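Local coordinates for acetyltransferase (Sinorhizobium meliloti, PDB 4JXR), which probably transfers an acetyl group from acetyl-CoA to an acceptor, perhaps a phosphinothricin-like amine, as a GNAT-superfamily acyltransferase, at residues Ser73-Arg78 with Ile121-Gly126. Sequence-based numbering, arbitrary orientation. Where two conformers were deposited one is given.
Sequences SAFRNR and IAVIGG
Phe75 meets Ile121 and Val123 across the space of one intervening strand, a worked example of how a residue just past a strand can reach over its neighbour to side chains of the next strand but one. Strands 66-74 and 119-125 both pair with strand 84-91, and the closest CA atoms of the two segments, those of Phe75 and Ile121, are still 7.4 Å apart.

The contact is wholly apolar. Ile121 brings two methyls to the ring: its CG2 lies 3.9 Å from Phe75 CD1 and 4.0 Å from Phe75 CB, at the root of the ring, while its CD1 sits over one face, 4.2 Å from Phe75 CE1. With CG1 anti to the backbone N (chi1 -172°) and the chain extended beyond it, Ile121 carries CD1 out over that face. Val123, two residues on and on the same side of the strand, comes to the edge instead, its CG2 near the ring plane and 4.3 Å from Phe75 CE1.

Around this cluster, Tyr81 meets the Phe75 ring edge-to-face, and Phe161 of the second subunit packs on Phe75. Arg76, next in sequence, forms a salt bridge with Glu86 of that subunit.

Dispersion and the burial of Phe75 and Ile121 therefore hold this contact, packing the loop that follows strand 66-74 against strand 119-125, two strands along the same mixed sheet, at the interface with the second subunit.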
ATOM      1  N   SER A  73     -10.450  -4.041   4.560  1.00  7.86           N
ATOM      2  CA  SER A  73     -10.353  -2.613   4.436  0.50  8.12           C
ATOM      3  C   SER A  73      -9.724  -2.292   3.081  1.00  7.53           C
ATOM      4  O   SER A  73      -9.464  -3.179   2.263  1.00  8.56           O
ATOM      5  CB  SER A  73      -9.528  -2.040   5.566  0.50  9.42           C
ATOM      6  OG  SER A  73      -9.651  -0.614   5.562  0.50  8.34           O
ATOM      7  N   ALA A  74      -9.502  -1.011   2.799  1.00  8.34           N
ATOM      8  CA  ALA A  74      -8.858  -0.648   1.541  1.00  8.60           C
ATOM      9  C   ALA A  74      -7.435  -1.160   1.505  1.00  8.32           C
ATOM     10  O   ALA A  74      -6.717  -1.125   2.508  1.00 10.56           O
ATOM     11  CB  ALA A  74      -8.828   0.843   1.390  1.00 10.25           C
ATOM     12  N   PHE A  75      -6.983  -1.527   0.311  1.00  8.93           N
ATOM     13  CA  PHE A  75      -5.551  -1.656   0.055  1.00  9.23           C
ATOM     14  C   PHE A  75      -4.912  -0.249   0.091  1.00  8.56           C
ATOM     15  O   PHE A  75      -3.949  -0.011   0.803  1.00 10.66           O
ATOM     16  CB  PHE A  75      -5.373  -2.293  -1.325  1.00 10.29           C
ATOM     17  CG  PHE A  75      -3.953  -2.267  -1.799  1.00 11.28           C
ATOM     18  CD1 PHE A  75      -2.990  -2.997  -1.184  1.00 15.14           C
ATOM     19  CD2 PHE A  75      -3.567  -1.506  -2.871  1.00 11.60           C
ATOM     20  CE1 PHE A  75      -1.659  -2.941  -1.584  1.00 21.26           C
ATOM     21  CE2 PHE A  75      -2.252  -1.432  -3.286  1.00 14.87           C
ATOM     22  CZ  PHE A  75      -1.284  -2.133  -2.631  1.00 19.63           C
ATOM     23  N   ARG A  76      -5.472   0.671  -0.670  1.00  9.50           N
ATOM     24  CA  ARG A  76      -5.211   2.089  -0.645  1.00 10.45           C
ATOM     25  C   ARG A  76      -6.548   2.782  -0.888  1.00  9.87           C
ATOM     26  O   ARG A  76      -7.346   2.314  -1.658  1.00 11.44           O
ATOM     27  CB  ARG A  76      -4.201   2.534  -1.719  1.00 12.17           C
ATOM     28  CG  ARG A  76      -2.818   2.042  -1.476  1.00 14.86           C
ATOM     29  CD  ARG A  76      -1.714   2.409  -2.485  1.00 18.12           C
ATOM     30  NE  ARG A  76      -0.410   2.159  -1.878  1.00 22.18           N
ATOM     31  CZ  ARG A  76       0.770   2.428  -2.447  1.00 20.21           C
ATOM     32  NH1 ARG A  76       0.851   2.818  -3.707  1.00 18.25           N
ATOM     33  NH2 ARG A  76       1.866   2.265  -1.758  1.00 24.49           N
ATOM     34  N   ASN A  77      -6.805   3.853  -0.164  1.00 12.05           N
ATOM     35  CA  ASN A  77      -8.113   4.515  -0.234  1.00 11.99           C
ATOM     36  C   ASN A  77      -8.161   5.578  -1.335  1.00 12.84           C
ATOM     37  O   ASN A  77      -8.622   6.676  -1.101  1.00 20.41           O
ATOM     38  CB  ASN A  77      -8.443   5.134   1.112  1.00 15.49           C
ATOM     39  CG  ASN A  77      -7.479   6.212   1.480  1.00 18.87           C
ATOM     40  OD1 ASN A  77      -6.557   6.490   0.792  1.00 22.79           O
ATOM     41  ND2 ASN A  77      -7.743   6.860   2.579  1.00 27.03           N
ATOM     42  N   ARG A  78      -7.711   5.252  -2.530  1.00 11.99           N
ATOM     43  CA  ARG A  78      -7.820   6.078  -3.723  0.50 11.86           C
ATOM     44  C   ARG A  78      -8.965   5.520  -4.562  1.00 10.31           C
ATOM     45  O   ARG A  78      -9.247   4.311  -4.589  1.00 10.85           O
ATOM     46  CB  ARG A  78      -6.548   6.161  -4.546  0.50 14.55           C
ATOM     47  CG  ARG A  78      -5.273   6.764  -3.883  0.50 20.20           C
ATOM     48  CD  ARG A  78      -5.506   7.963  -2.956  0.50 24.11           C
ATOM     49  NE  ARG A  78      -4.267   8.708  -2.625  0.50 25.74           N
ATOM     50  CZ  ARG A  78      -4.219   9.797  -1.860  0.50 26.97           C
ATOM     51  NH1 ARG A  78      -3.060  10.419  -1.628  0.50 28.56           N
ATOM     52  NH2 ARG A  78      -5.322  10.268  -1.300  0.50 26.41           N
ATOM     53  N   ILE A 121      -6.932  -8.670  -1.951  1.00  7.52           N
ATOM     54  CA  ILE A 121      -5.485  -8.833  -1.824  0.80  8.17           C
ATOM     55  C   ILE A 121      -5.130  -9.119  -0.390  1.00  8.01           C
ATOM     56  O   ILE A 121      -5.720  -8.586   0.539  1.00  9.12           O
ATOM     57  CB  ILE A 121      -4.764  -7.552  -2.400  0.80 10.60           C
ATOM     58  CG1 ILE A 121      -3.249  -7.656  -2.522  0.80 13.00           C
ATOM     59  CG2 ILE A 121      -5.092  -6.311  -1.603  0.80 11.02           C
ATOM     60  CD1 ILE A 121      -2.656  -6.544  -3.398  0.80 17.26           C
ATOM     61  N   ALA A 122      -4.139  -9.987  -0.206  1.00  8.40           N
ATOM     62  CA  ALA A 122      -3.495 -10.222   1.067  1.00  8.70           C
ATOM     63  C   ALA A 122      -2.028  -9.789   0.936  1.00  8.60           C
ATOM     64  O   ALA A 122      -1.351 -10.148  -0.010  1.00  9.76           O
ATOM     65  CB  ALA A 122      -3.565 -11.672   1.472  1.00 11.16           C
ATOM     66  N   VAL A 123      -1.591  -9.008   1.899  1.00  8.75           N
ATOM     67  CA  VAL A 123      -0.204  -8.534   1.995  1.00  9.24           C
ATOM     68  C   VAL A 123       0.364  -9.197   3.223  1.00  9.05           C
ATOM     69  O   VAL A 123      -0.016  -8.837   4.346  1.00 11.48           O
ATOM     70  CB  VAL A 123      -0.137  -7.005   2.070  1.00 10.37           C
ATOM     71  CG1 VAL A 123       1.334  -6.587   2.185  1.00 11.27           C
ATOM     72  CG2 VAL A 123      -0.814  -6.362   0.886  1.00 12.02           C
ATOM     73  N   ILE A 124       1.152 -10.239   3.051  1.00  8.95           N
ATOM     74  CA  ILE A 124       1.516 -11.189   4.096  1.00  9.25           C
ATOM     75  C   ILE A 124       2.889 -10.840   4.631  1.00  8.82           C
ATOM     76  O   ILE A 124       3.924 -11.046   3.984  1.00  8.97           O
ATOM     77  CB  ILE A 124       1.452 -12.610   3.577  1.00  9.97           C
ATOM     78  CG1 ILE A 124      -0.074 -12.863   3.173  1.00 12.94           C
ATOM     79  CG2 ILE A 124       1.895 -13.604   4.658  1.00 10.51           C
ATOM     80  CD1 ILE A 124      -0.325 -14.205   2.561  1.00 15.64           C
ATOM     81  N   GLY A 125       2.915 -10.309   5.836  1.00 10.43           N
ATOM     82  CA  GLY A 125       4.163  -9.930   6.495  1.00 10.43           C
ATOM     83  C   GLY A 125       5.037 -11.114   6.739  1.00 11.50           C
ATOM     84  O   GLY A 125       4.619 -12.203   7.179  1.00 12.47           O
ATOM     85  N   GLY A 126       6.290 -10.930   6.419  1.00 10.12           N
ATOM     86  CA  GLY A 126       7.240 -12.012   6.545  1.00 10.16           C
ATOM     87  C   GLY A 126       7.092 -13.103   5.548  1.00 10.87           C
ATOM     88  O   GLY A 126       7.855 -14.074   5.613  1.00 12.38           O
TER